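VP5 (Halorubrum pleomorphic virus 2, PDB 6QGI) is a viral envelope protein that probably drives fusion of the viral membrane with that of its haloarchaeal host. Local coordinates at residues A[115-120]-A[223-228]; A[157-162]-A[181-186]; A[177-182]-A[194-199]. All coordinates share one frame; numbering follows the deposited sequence.

Interaction 1 (A[115-120]-A[223-228]); sequences KTWNES and LNASNW
A T-shaped (edge-to-face) tryptophan pair joins the middle of helix 91-133 to the first turn of helix 225-253, with Trp117 giving the edge and Trp228 the face. The six-membered ring of Trp117 and the five-membered ring of Trp228 have centroids 4.5 Å apart, and their planes stand at 70°. Trp117 CE3 comes down over the centre of the Trp228 ring and lies 3.4 Å from Trp228 CD2. Trp117 CB follows it onto the same indole, as an off-centre CH-pi contact with the six-membered ring. The indole of Trp117 can extend across to the second segment because CG is anti to the backbone N (chi1 176°). Its far corner then meets backbone as well as side chains: Trp117 CH2 is 3.5 Å from Leu223 O and 4.2 Å from Ala225 CB. Leu223 CD2 lies over one face of the Trp117 ring, toward the rim. At the edge of Trp228, Thr116 CG2 packs in the ring plane, 3.8 Å from Trp228 CH2.

No hydrogen bond crosses between the segments. Trp117 NE1 donates to Gly180 O of strand 176-186, which helps to fix how the indole is turned. Thr116 OG1 bonds to Asn112 O, while Ser120 OG donates to Thr116 O at 2.7 Å and also bonds to Asn55 of helix 37-60. Asn224 is the N-cap just before helix 225-253; its OD1 accepts a weak bond from Ser226 N. Phe113 meets Trp228 as a further ring, and Ile59 of helix 37-60 touches it too. The whole is a T-shaped tryptophan pair in buried packing between helices 91-133 and 225-253, beside the N-cap of the latter.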
ATOM      1  N   LYS A 115       2.986   4.968 -14.180  1.00 18.12           N
ATOM      2  CA  LYS A 115       1.589   5.290 -14.492  1.00 18.09           C
ATOM      3  C   LYS A 115       0.897   5.879 -13.256  1.00 21.40           C
ATOM      4  O   LYS A 115       0.067   6.781 -13.383  1.00 21.39           O
ATOM      5  CB  LYS A 115       0.835   4.055 -14.993  1.00 20.69           C
ATOM      6  CG  LYS A 115       0.966   3.774 -16.472  1.00 33.42           C
ATOM      7  CD  LYS A 115       0.241   2.494 -16.862  1.00 42.87           C
ATOM      8  CE  LYS A 115       0.735   1.951 -18.182  1.00 53.21           C
ATOM      9  NZ  LYS A 115       0.365   2.832 -19.324  1.00 64.40           N
ATOM     10  N   THR A 116       1.265   5.370 -12.060  1.00 16.92           N
ATOM     11  CA  THR A 116       0.766   5.822 -10.757  1.00 15.83           C
ATOM     12  C   THR A 116       1.184   7.280 -10.543  1.00 19.29           C
ATOM     13  O   THR A 116       0.366   8.068 -10.066  1.00 19.79           O
ATOM     14  CB  THR A 116       1.279   4.900  -9.638  1.00 19.24           C
ATOM     15  OG1 THR A 116       0.949   3.551  -9.953  1.00 14.21           O
ATOM     16  CG2 THR A 116       0.717   5.254  -8.259  1.00 16.91           C
ATOM     17  N   TRP A 117       2.439   7.635 -10.925  1.00 14.87           N
ATOM     18  CA  TRP A 117       2.989   8.993 -10.846  1.00 14.60           C
ATOM     19  C   TRP A 117       2.320   9.877 -11.906  1.00 20.97           C
ATOM     20  O   TRP A 117       1.967  11.017 -11.604  1.00 21.83           O
ATOM     21  CB  TRP A 117       4.531   8.996 -11.016  1.00 12.97           C
ATOM     22  CG  TRP A 117       5.153  10.372 -11.040  1.00 13.96           C
ATOM     23  CD1 TRP A 117       5.430  11.123 -12.144  1.00 17.60           C
ATOM     24  CD2 TRP A 117       5.585  11.149  -9.910  1.00 13.25           C
ATOM     25  NE1 TRP A 117       6.000  12.320 -11.774  1.00 17.15           N
ATOM     26  CE2 TRP A 117       6.101  12.366 -10.409  1.00 17.59           C
ATOM     27  CE3 TRP A 117       5.575  10.941  -8.522  1.00 13.40           C
ATOM     28  CZ2 TRP A 117       6.609  13.367  -9.570  1.00 16.75           C
ATOM     29  CZ3 TRP A 117       6.082  11.934  -7.693  1.00 14.79           C
ATOM     30  CH2 TRP A 117       6.599  13.125  -8.218  1.00 15.79           C
ATOM     31  N   ASN A 118       2.152   9.352 -13.139  1.00 18.41           N
ATOM     32  CA  ASN A 118       1.526  10.055 -14.264  1.00 18.73           C
ATOM     33  C   ASN A 118       0.083  10.450 -13.951  1.00 22.58           C
ATOM     34  O   ASN A 118      -0.281  11.604 -14.187  1.00 23.63           O
ATOM     35  CB  ASN A 118       1.596   9.217 -15.536  1.00 17.71           C
ATOM     36  CG  ASN A 118       2.978   9.165 -16.129  1.00 32.88           C
ATOM     37  OD1 ASN A 118       3.902   9.836 -15.663  1.00 26.72           O
ATOM     38  ND2 ASN A 118       3.155   8.349 -17.157  1.00 23.59           N
ATOM     39  N   GLU A 119      -0.705   9.534 -13.347  1.00 17.72           N
ATOM     40  CA  GLU A 119      -2.093   9.805 -12.953  1.00 17.35           C
ATOM     41  C   GLU A 119      -2.163  10.887 -11.882  1.00 20.97           C
ATOM     42  O   GLU A 119      -3.119  11.662 -11.870  1.00 21.79           O
ATOM     43  CB  GLU A 119      -2.804   8.531 -12.465  1.00 18.07           C
ATOM     44  CG  GLU A 119      -4.296   8.520 -12.774  1.00 26.69           C
ATOM     45  CD  GLU A 119      -4.700   8.700 -14.228  1.00 41.61           C
ATOM     46  OE1 GLU A 119      -3.977   8.204 -15.121  1.00 29.19           O
ATOM     47  OE2 GLU A 119      -5.750   9.336 -14.475  1.00 41.14           O
ATOM     48  N   SER A 120      -1.145  10.961 -11.012  1.00 16.21           N
ATOM     49  CA  SER A 120      -1.059  11.974  -9.961  1.00 15.79           C
ATOM     50  C   SER A 120      -0.765  13.363 -10.559  1.00 18.89           C
ATOM     51  O   SER A 120      -1.404  14.335 -10.159  1.00 17.95           O
ATOM     52  CB  SER A 120       0.016  11.603  -8.946  1.00 19.42           C
ATOM     53  OG  SER A 120      -0.020  10.251  -8.524  1.00 28.24           O
ATOM     54  N   LEU A 223       3.034  13.843  -3.905  1.00 21.42           N
ATOM     55  CA  LEU A 223       3.798  13.998  -5.151  1.00 22.04           C
ATOM     56  C   LEU A 223       5.238  14.476  -4.845  1.00 27.38           C
ATOM     57  O   LEU A 223       5.805  15.286  -5.588  1.00 27.59           O
ATOM     58  CB  LEU A 223       3.089  14.951  -6.144  1.00 22.38           C
ATOM     59  CG  LEU A 223       1.811  14.431  -6.773  1.00 26.65           C
ATOM     60  CD1 LEU A 223       1.154  15.484  -7.625  1.00 27.64           C
ATOM     61  CD2 LEU A 223       2.087  13.250  -7.616  1.00 28.21           C
ATOM     62  N   ASN A 224       5.802  13.982  -3.721  1.00 24.03           N
ATOM     63  CA  ASN A 224       7.149  14.302  -3.261  1.00 24.21           C
ATOM     64  C   ASN A 224       8.121  13.351  -3.941  1.00 28.02           C
ATOM     65  O   ASN A 224       8.199  12.184  -3.559  1.00 28.29           O
ATOM     66  CB  ASN A 224       7.228  14.219  -1.722  1.00 24.66           C
ATOM     67  CG  ASN A 224       8.542  14.657  -1.089  1.00 42.91           C
ATOM     68  OD1 ASN A 224       9.487  15.105  -1.747  1.00 30.87           O
ATOM     69  ND2 ASN A 224       8.624  14.537   0.227  1.00 37.20           N
ATOM     70  N   ALA A 225       8.851  13.847  -4.963  1.00 24.89           N
ATOM     71  CA  ALA A 225       9.824  13.071  -5.752  1.00 25.32           C
ATOM     72  C   ALA A 225      10.931  12.429  -4.885  1.00 28.67           C
ATOM     73  O   ALA A 225      11.490  11.404  -5.282  1.00 28.69           O
ATOM     74  CB  ALA A 225      10.440  13.947  -6.827  1.00 27.11           C
ATOM     75  N   SER A 226      11.204  13.006  -3.693  1.00 24.24           N
ATOM     76  CA  SER A 226      12.145  12.508  -2.682  1.00 23.45           C
ATOM     77  C   SER A 226      11.707  11.161  -2.104  1.00 26.65           C
ATOM     78  O   SER A 226      12.537  10.457  -1.529  1.00 26.45           O
ATOM     79  CB  SER A 226      12.265  13.504  -1.534  1.00 26.15           C
ATOM     80  OG  SER A 226      13.170  14.537  -1.863  1.00 35.99           O
ATOM     81  N   ASN A 227      10.395  10.841  -2.191  1.00 22.00           N
ATOM     82  CA  ASN A 227       9.821   9.588  -1.694  1.00 20.79           C
ATOM     83  C   ASN A 227       9.732   8.537  -2.805  1.00 23.55           C
ATOM     84  O   ASN A 227       9.656   7.345  -2.512  1.00 23.15           O
ATOM     85  CB  ASN A 227       8.440   9.834  -1.090  1.00 20.20           C
ATOM     86  CG  ASN A 227       8.452  10.611   0.203  1.00 37.15           C
ATOM     87  OD1 ASN A 227       9.484  10.775   0.865  1.00 28.68           O
ATOM     88  ND2 ASN A 227       7.282  11.095   0.598  1.00 29.24           N
ATOM     89  N   TRP A 228       9.758   8.981  -4.068  1.00 19.62           N
ATOM     90  CA  TRP A 228       9.672   8.137  -5.257  1.00 19.42           C
ATOM     91  C   TRP A 228      11.063   7.759  -5.789  1.00 25.25           C
ATOM     92  O   TRP A 228      11.231   6.650  -6.296  1.00 25.17           O
ATOM     93  CB  TRP A 228       8.858   8.856  -6.339  1.00 18.01           C
ATOM     94  CG  TRP A 228       7.394   8.964  -6.020  1.00 18.08           C
ATOM     95  CD1 TRP A 228       6.811   9.765  -5.078  1.00 20.65           C
ATOM     96  CD2 TRP A 228       6.330   8.230  -6.640  1.00 17.54           C
ATOM     97  NE1 TRP A 228       5.447   9.581  -5.078  1.00 19.70           N
ATOM     98  CE2 TRP A 228       5.124   8.643  -6.028  1.00 21.01           C
ATOM     99  CE3 TRP A 228       6.276   7.279  -7.673  1.00 18.66           C
ATOM    100  CZ2 TRP A 228       3.878   8.137  -6.418  1.00 19.91           C
ATOM    101  CZ3 TRP A 228       5.046   6.761  -8.040  1.00 20.08           C
ATOM    102  CH2 TRP A 228       3.863   7.189  -7.418  1.00 20.37           C
TER

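Interaction 2 (A[157-162]-A[181-186])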
ATOM      1  N   LEU A 157       3.478  24.191 -11.545  1.00 25.14           N
ATOM      2  CA  LEU A 157       2.873  23.631 -12.753  1.00 25.19           C
ATOM      3  C   LEU A 157       3.023  22.108 -12.827  1.00 28.42           C
ATOM      4  O   LEU A 157       3.895  21.528 -12.183  1.00 27.04           O
ATOM      5  CB  LEU A 157       3.481  24.291 -14.007  1.00 26.79           C
ATOM      6  CG  LEU A 157       3.285  25.815 -14.146  1.00 33.27           C
ATOM      7  CD1 LEU A 157       4.173  26.386 -15.219  1.00 34.97           C
ATOM      8  CD2 LEU A 157       1.826  26.181 -14.399  1.00 36.37           C
ATOM      9  N   ALA A 158       2.136  21.465 -13.587  1.00 25.31           N
ATOM     10  CA  ALA A 158       2.132  20.022 -13.791  1.00 24.39           C
ATOM     11  C   ALA A 158       2.055  19.728 -15.278  1.00 29.45           C
ATOM     12  O   ALA A 158       1.150  20.208 -15.964  1.00 29.56           O
ATOM     13  CB  ALA A 158       0.974  19.382 -13.047  1.00 24.13           C
ATOM     14  N   ASN A 159       3.054  18.997 -15.787  1.00 26.87           N
ATOM     15  CA  ASN A 159       3.153  18.640 -17.199  1.00 27.50           C
ATOM     16  C   ASN A 159       2.853  17.147 -17.354  1.00 30.84           C
ATOM     17  O   ASN A 159       3.733  16.333 -17.074  1.00 29.67           O
ATOM     18  CB  ASN A 159       4.533  19.008 -17.734  1.00 26.78           C
ATOM     19  CG  ASN A 159       4.953  20.394 -17.349  1.00 40.56           C
ATOM     20  OD1 ASN A 159       4.521  21.387 -17.937  1.00 37.96           O
ATOM     21  ND2 ASN A 159       5.805  20.488 -16.348  1.00 30.33           N
ATOM     22  N   PRO A 160       1.603  16.759 -17.723  1.00 27.84           N
ATOM     23  CA  PRO A 160       1.276  15.323 -17.826  1.00 26.98           C
ATOM     24  C   PRO A 160       2.023  14.614 -18.951  1.00 31.49           C
ATOM     25  O   PRO A 160       2.457  15.269 -19.898  1.00 31.71           O
ATOM     26  CB  PRO A 160      -0.238  15.312 -18.102  1.00 28.52           C
ATOM     27  CG  PRO A 160      -0.715  16.674 -17.793  1.00 33.32           C
ATOM     28  CD  PRO A 160       0.433  17.591 -18.061  1.00 29.77           C
ATOM     29  N   SER A 161       2.154  13.270 -18.853  1.00 27.62           N
ATOM     30  CA  SER A 161       2.810  12.445 -19.872  1.00 27.63           C
ATOM     31  C   SER A 161       2.284  12.819 -21.262  1.00 31.41           C
ATOM     32  O   SER A 161       1.076  13.000 -21.444  1.00 30.40           O
ATOM     33  CB  SER A 161       2.606  10.960 -19.590  1.00 30.51           C
ATOM     34  OG  SER A 161       1.240  10.583 -19.604  1.00 41.73           O
ATOM     35  N   GLY A 162       3.208  13.028 -22.187  1.00 28.88           N
ATOM     36  CA  GLY A 162       2.894  13.462 -23.540  1.00 30.16           C
ATOM     37  C   GLY A 162       3.274  14.911 -23.776  1.00 35.80           C
ATOM     38  O   GLY A 162       3.686  15.258 -24.886  1.00 36.90           O
ATOM     39  N   THR A 181       5.764  15.496 -15.138  1.00 22.04           N
ATOM     40  CA  THR A 181       6.670  16.240 -14.263  1.00 21.32           C
ATOM     41  C   THR A 181       5.956  17.304 -13.450  1.00 25.05           C
ATOM     42  O   THR A 181       5.023  17.948 -13.935  1.00 25.03           O
ATOM     43  CB  THR A 181       7.833  16.897 -15.030  1.00 24.94           C
ATOM     44  OG1 THR A 181       7.336  17.887 -15.933  1.00 23.24           O
ATOM     45  CG2 THR A 181       8.726  15.898 -15.730  1.00 21.15           C
ATOM     46  N   VAL A 182       6.431  17.494 -12.213  1.00 21.17           N
ATOM     47  CA  VAL A 182       5.992  18.543 -11.301  1.00 21.04           C
ATOM     48  C   VAL A 182       6.995  19.682 -11.516  1.00 27.35           C
ATOM     49  O   VAL A 182       8.186  19.515 -11.258  1.00 26.93           O
ATOM     50  CB  VAL A 182       5.883  18.067  -9.826  1.00 23.26           C
ATOM     51  CG1 VAL A 182       5.375  19.186  -8.925  1.00 23.27           C
ATOM     52  CG2 VAL A 182       4.984  16.840  -9.710  1.00 21.88           C
ATOM     53  N   GLU A 183       6.520  20.800 -12.073  1.00 26.11           N
ATOM     54  CA  GLU A 183       7.319  21.969 -12.439  1.00 27.26           C
ATOM     55  C   GLU A 183       7.253  23.084 -11.400  1.00 31.07           C
ATOM     56  O   GLU A 183       6.168  23.437 -10.937  1.00 30.43           O
ATOM     57  CB  GLU A 183       6.826  22.500 -13.797  1.00 29.70           C
ATOM     58  CG  GLU A 183       7.649  23.612 -14.425  1.00 39.12           C
ATOM     59  CD  GLU A 183       7.178  24.064 -15.797  1.00 59.33           C
ATOM     60  OE1 GLU A 183       7.514  25.206 -16.182  1.00 56.95           O
ATOM     61  OE2 GLU A 183       6.487  23.282 -16.492  1.00 49.03           O
ATOM     62  N   VAL A 184       8.424  23.657 -11.069  1.00 28.12           N
ATOM     63  CA  VAL A 184       8.582  24.808 -10.178  1.00 27.99           C
ATOM     64  C   VAL A 184       9.156  25.925 -11.034  1.00 34.69           C
ATOM     65  O   VAL A 184      10.325  25.848 -11.414  1.00 34.85           O
ATOM     66  CB  VAL A 184       9.456  24.526  -8.921  1.00 30.62           C
ATOM     67  CG1 VAL A 184       9.563  25.766  -8.030  1.00 30.81           C
ATOM     68  CG2 VAL A 184       8.925  23.344  -8.125  1.00 28.66           C
ATOM     69  N   ASP A 185       8.327  26.927 -11.387  1.00 33.47           N
ATOM     70  CA  ASP A 185       8.749  28.064 -12.210  1.00 35.69           C
ATOM     71  C   ASP A 185       9.662  28.986 -11.401  1.00 41.49           C
ATOM     72  O   ASP A 185       9.311  29.385 -10.286  1.00 40.25           O
ATOM     73  CB  ASP A 185       7.533  28.835 -12.750  1.00 38.22           C
ATOM     74  CG  ASP A 185       7.844  29.847 -13.837  1.00 52.22           C
ATOM     75  OD1 ASP A 185       8.301  30.961 -13.502  1.00 54.64           O
ATOM     76  OD2 ASP A 185       7.602  29.537 -15.023  1.00 58.85           O
ATOM     77  N   ARG A 186      10.856  29.274 -11.947  1.00 40.23           N
ATOM     78  CA  ARG A 186      11.861  30.158 -11.338  1.00 41.53           C
ATOM     79  C   ARG A 186      12.227  31.268 -12.348  1.00 48.79           C
ATOM     80  O   ARG A 186      13.333  31.820 -12.319  1.00 49.87           O
ATOM     81  CB  ARG A 186      13.104  29.346 -10.901  1.00 40.93           C
ATOM     82  CG  ARG A 186      12.807  28.234  -9.895  1.00 47.11           C
ATOM     83  CD  ARG A 186      14.060  27.670  -9.255  1.00 54.49           C
ATOM     84  NE  ARG A 186      14.394  28.346  -7.998  1.00 61.14           N
ATOM     85  CZ  ARG A 186      15.463  29.117  -7.813  1.00 72.20           C
ATOM     86  NH1 ARG A 186      16.327  29.319  -8.799  1.00 55.77           N
ATOM     87  NH2 ARG A 186      15.679  29.687  -6.633  1.00 60.65           N
TER
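Asn159 has CG beside its backbone N (chi1 -47°), while Glu183 has CG anti to its own N (chi1 -173°) and continues as an extended chain. Together these torsions bring the amide over to the carboxylate on one face of an antiparallel beta ladder between strands 155-159 and 176-186. Leu157 with Glu183 and Asn159 with Thr181 are hydrogen-bonded pairs. Ala158 with Val182, between them, is a non-hydrogen-bonded pair. Four backbone bonds hold the ladder. The tightest is Glu183 N to Leu157 O at 2.7 Å, and one of the straightest is Asn159 N to Thr181 O at 2.9 Å.

The two faces differ. Ala158 and Val182 turn toward helix 91-133, where Ala158 touches Val121 and Val182 touches Trp117. Leu157, Asn159, Thr181 and Glu183 share the other face. There Leu157 runs alongside Glu183, its CD1 3.7 Å from Glu183 OE1, so an apolar branch lies against the carboxylate. Tyr192 of the next strand, 189-193, touches both Thr181 and Glu183.

Asn159 ND2 donates twice. One bond goes to Thr181 OG1 at 3.0 Å, an oxygen that also bonds to Asp165 O. The other goes to the anti lone pair of Glu183 OE2 at 2.9 Å, nearly in the amide plane, with amide and carboxylate planes 24° apart.

Interaction 3 (A[177-182]-A[194-199])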
ATOM      1  N   MET A 177       8.608   5.551 -22.589  1.00 31.56           N
ATOM      2  CA  MET A 177       7.405   5.958 -21.876  1.00 29.94           C
ATOM      3  C   MET A 177       7.548   7.406 -21.411  1.00 32.46           C
ATOM      4  O   MET A 177       8.585   7.761 -20.850  1.00 31.96           O
ATOM      5  CB  MET A 177       7.180   5.021 -20.675  1.00 31.06           C
ATOM      6  CG  MET A 177       5.870   5.240 -19.967  1.00 34.01           C
ATOM      7  SD  MET A 177       5.729   4.261 -18.464  1.00 36.67           S
ATOM      8  CE  MET A 177       4.130   4.751 -17.955  1.00 32.73           C
ATOM      9  N   SER A 178       6.520   8.235 -21.638  1.00 28.22           N
ATOM     10  CA  SER A 178       6.539   9.623 -21.185  1.00 27.60           C
ATOM     11  C   SER A 178       6.096   9.675 -19.719  1.00 29.41           C
ATOM     12  O   SER A 178       5.095   9.052 -19.361  1.00 28.49           O
ATOM     13  CB  SER A 178       5.648  10.497 -22.061  1.00 31.37           C
ATOM     14  OG  SER A 178       5.819  11.873 -21.758  1.00 37.47           O
ATOM     15  N   VAL A 179       6.871  10.354 -18.862  1.00 25.00           N
ATOM     16  CA  VAL A 179       6.554  10.473 -17.440  1.00 23.56           C
ATOM     17  C   VAL A 179       6.286  11.940 -17.113  1.00 26.36           C
ATOM     18  O   VAL A 179       7.077  12.820 -17.478  1.00 25.85           O
ATOM     19  CB  VAL A 179       7.626   9.847 -16.500  1.00 27.40           C
ATOM     20  CG1 VAL A 179       7.276  10.069 -15.023  1.00 26.45           C
ATOM     21  CG2 VAL A 179       7.793   8.358 -16.781  1.00 26.93           C
ATOM     22  N   GLY A 180       5.160  12.166 -16.432  1.00 22.10           N
ATOM     23  CA  GLY A 180       4.696  13.478 -16.006  1.00 21.96           C
ATOM     24  C   GLY A 180       5.655  14.152 -15.051  1.00 25.37           C
ATOM     25  O   GLY A 180       6.319  13.470 -14.262  1.00 24.06           O
ATOM     26  N   THR A 181       5.764  15.496 -15.138  1.00 22.04           N
ATOM     27  CA  THR A 181       6.670  16.240 -14.263  1.00 21.32           C
ATOM     28  C   THR A 181       5.956  17.304 -13.450  1.00 25.05           C
ATOM     29  O   THR A 181       5.023  17.948 -13.935  1.00 25.03           O
ATOM     30  CB  THR A 181       7.833  16.897 -15.030  1.00 24.94           C
ATOM     31  OG1 THR A 181       7.336  17.887 -15.933  1.00 23.24           O
ATOM     32  CG2 THR A 181       8.726  15.898 -15.730  1.00 21.15           C
ATOM     33  N   VAL A 182       6.431  17.494 -12.213  1.00 21.17           N
ATOM     34  CA  VAL A 182       5.992  18.543 -11.301  1.00 21.04           C
ATOM     35  C   VAL A 182       6.995  19.682 -11.516  1.00 27.35           C
ATOM     36  O   VAL A 182       8.186  19.515 -11.258  1.00 26.93           O
ATOM     37  CB  VAL A 182       5.883  18.067  -9.826  1.00 23.26           C
ATOM     38  CG1 VAL A 182       5.375  19.186  -8.925  1.00 23.27           C
ATOM     39  CG2 VAL A 182       4.984  16.840  -9.710  1.00 21.88           C
ATOM     40  N   ASP A 194      10.272  14.222 -11.175  1.00 20.52           N
ATOM     41  CA  ASP A 194       9.749  12.940 -11.631  1.00 19.98           C
ATOM     42  C   ASP A 194      10.390  11.843 -10.745  1.00 23.77           C
ATOM     43  O   ASP A 194      11.365  12.150 -10.052  1.00 23.59           O
ATOM     44  CB  ASP A 194      10.011  12.738 -13.151  1.00 22.72           C
ATOM     45  CG  ASP A 194      11.457  12.781 -13.597  1.00 35.32           C
ATOM     46  OD1 ASP A 194      12.324  12.978 -12.758  1.00 37.05           O
ATOM     47  OD2 ASP A 194      11.710  12.592 -14.783  1.00 43.95           O
ATOM     48  N   PRO A 195       9.885  10.588 -10.707  1.00 19.92           N
ATOM     49  CA  PRO A 195      10.501   9.580  -9.824  1.00 19.78           C
ATOM     50  C   PRO A 195      11.971   9.235 -10.140  1.00 25.97           C
ATOM     51  O   PRO A 195      12.659   8.709  -9.263  1.00 25.93           O
ATOM     52  CB  PRO A 195       9.613   8.349 -10.018  1.00 20.77           C
ATOM     53  CG  PRO A 195       8.347   8.859 -10.562  1.00 24.75           C
ATOM     54  CD  PRO A 195       8.709  10.033 -11.398  1.00 20.95           C
ATOM     55  N   MET A 196      12.425   9.548 -11.358  1.00 23.47           N
ATOM     56  CA  MET A 196      13.816   9.233 -11.784  1.00 23.43           C
ATOM     57  C   MET A 196      14.803  10.323 -11.340  1.00 28.26           C
ATOM     58  O   MET A 196      15.884   9.959 -10.835  1.00 28.32           O
ATOM     59  CB  MET A 196      13.897   9.069 -13.305  1.00 25.88           C
ATOM     60  CG  MET A 196      12.956   8.010 -13.849  1.00 28.50           C
ATOM     61  SD  MET A 196      11.254   8.607 -14.007  1.00 32.05           S
ATOM     62  CE  MET A 196      11.304   9.312 -15.654  1.00 27.76           C
ATOM     63  N   SER A 197      14.457  11.600 -11.534  1.00 25.47           N
ATOM     64  CA  SER A 197      15.359  12.699 -11.187  1.00 26.09           C
ATOM     65  C   SER A 197      15.276  13.084  -9.708  1.00 30.79           C
ATOM     66  O   SER A 197      16.286  13.491  -9.131  1.00 31.23           O
ATOM     67  CB  SER A 197      15.075  13.923 -12.053  1.00 28.92           C
ATOM     68  OG  SER A 197      13.925  14.646 -11.641  1.00 34.45           O
ATOM     69  N   GLY A 198      14.087  12.959  -9.121  1.00 26.81           N
ATOM     70  CA  GLY A 198      13.834  13.352  -7.741  1.00 26.26           C
ATOM     71  C   GLY A 198      13.868  14.861  -7.600  1.00 30.96           C
ATOM     72  O   GLY A 198      13.527  15.576  -8.547  1.00 31.56           O
ATOM     73  N   LEU A 199      14.310  15.356  -6.439  1.00 27.24           N
ATOM     74  CA  LEU A 199      14.436  16.795  -6.212  1.00 27.47           C
ATOM     75  C   LEU A 199      15.787  17.284  -6.725  1.00 32.98           C
ATOM     76  O   LEU A 199      16.694  16.471  -6.909  1.00 33.42           O
ATOM     77  CB  LEU A 199      14.277  17.133  -4.723  1.00 27.04           C
ATOM     78  CG  LEU A 199      12.971  16.762  -4.008  1.00 30.71           C
ATOM     79  CD1 LEU A 199      12.918  17.437  -2.684  1.00 30.88           C
ATOM     80  CD2 LEU A 199      11.734  17.146  -4.809  1.00 33.53           C
TER
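Val179 packs both of its methyl groups against the loop that follows strand 189-193. CG1 is anti to the backbone N (chi1 177°) and meets the CD corner of the proline, with Val179 CG1 3.9 Å from Pro195 CD. CG2 meets the end of a methionine tip to tip, with Val179 CG2 3.8 Å from Met196 CE. The Met196 chain bends at chi2 (80°) and at chi3 (88°), and this folds its terminal methyl back onto the valine. At the break in the strand, Asp194 CB lies 3.9 Å from Gly180 O and 4.3 Å from Thr181 CG2. The contact is small and mostly apolar, and no hydrogen bond crosses it.

The loop keeps its shape through its own bonds. Asp194 OD1 accepts from Ser197 N at 2.8 Å, an Asx motif, and from Ser197 OG at 2.6 Å. The two donors reach OD1 from opposite faces of the carboxylate plane. The backbone adds a bond from Gly198 N to Asp194 O at 3.0 Å. The second carboxylate oxygen, OD2, bonds to Thr167 OG1 of strand 167-170, so the aspartate links the turn to the sheet.

Pro195 is wedged between helices, touching Phe113 and Trp117 of helix 91-133 and Trp228 of helix 225-253. Met196 lies on Tyr232 of the latter helix, while Val179 also touches Asn118 of helix 91-133, and strand 167-170 pairs with strand 176-186 alongside.

In the fold
Of the elements joined here, helix 91-133 is the first along the chain and carries residues 115-120. The chain then forms the small antiparallel sheet before it returns as helix 225-253, where interaction 1 closes the long loop. Interactions 2 and 3 are nested inside that loop. Interaction 2 closes the stretch from strand 155-159 to strand 176-186. Interaction 3 starts on that same strand and closes the shorter excursion through strand 189-193; the two share Thr181 and Val182. Interaction 1 joins the two helices, interaction 2 pairs strands of the sheet and interaction 3 packs the following loop on it. Bonds from Trp117 and Asn118 to Gly180 connect helix and sheet.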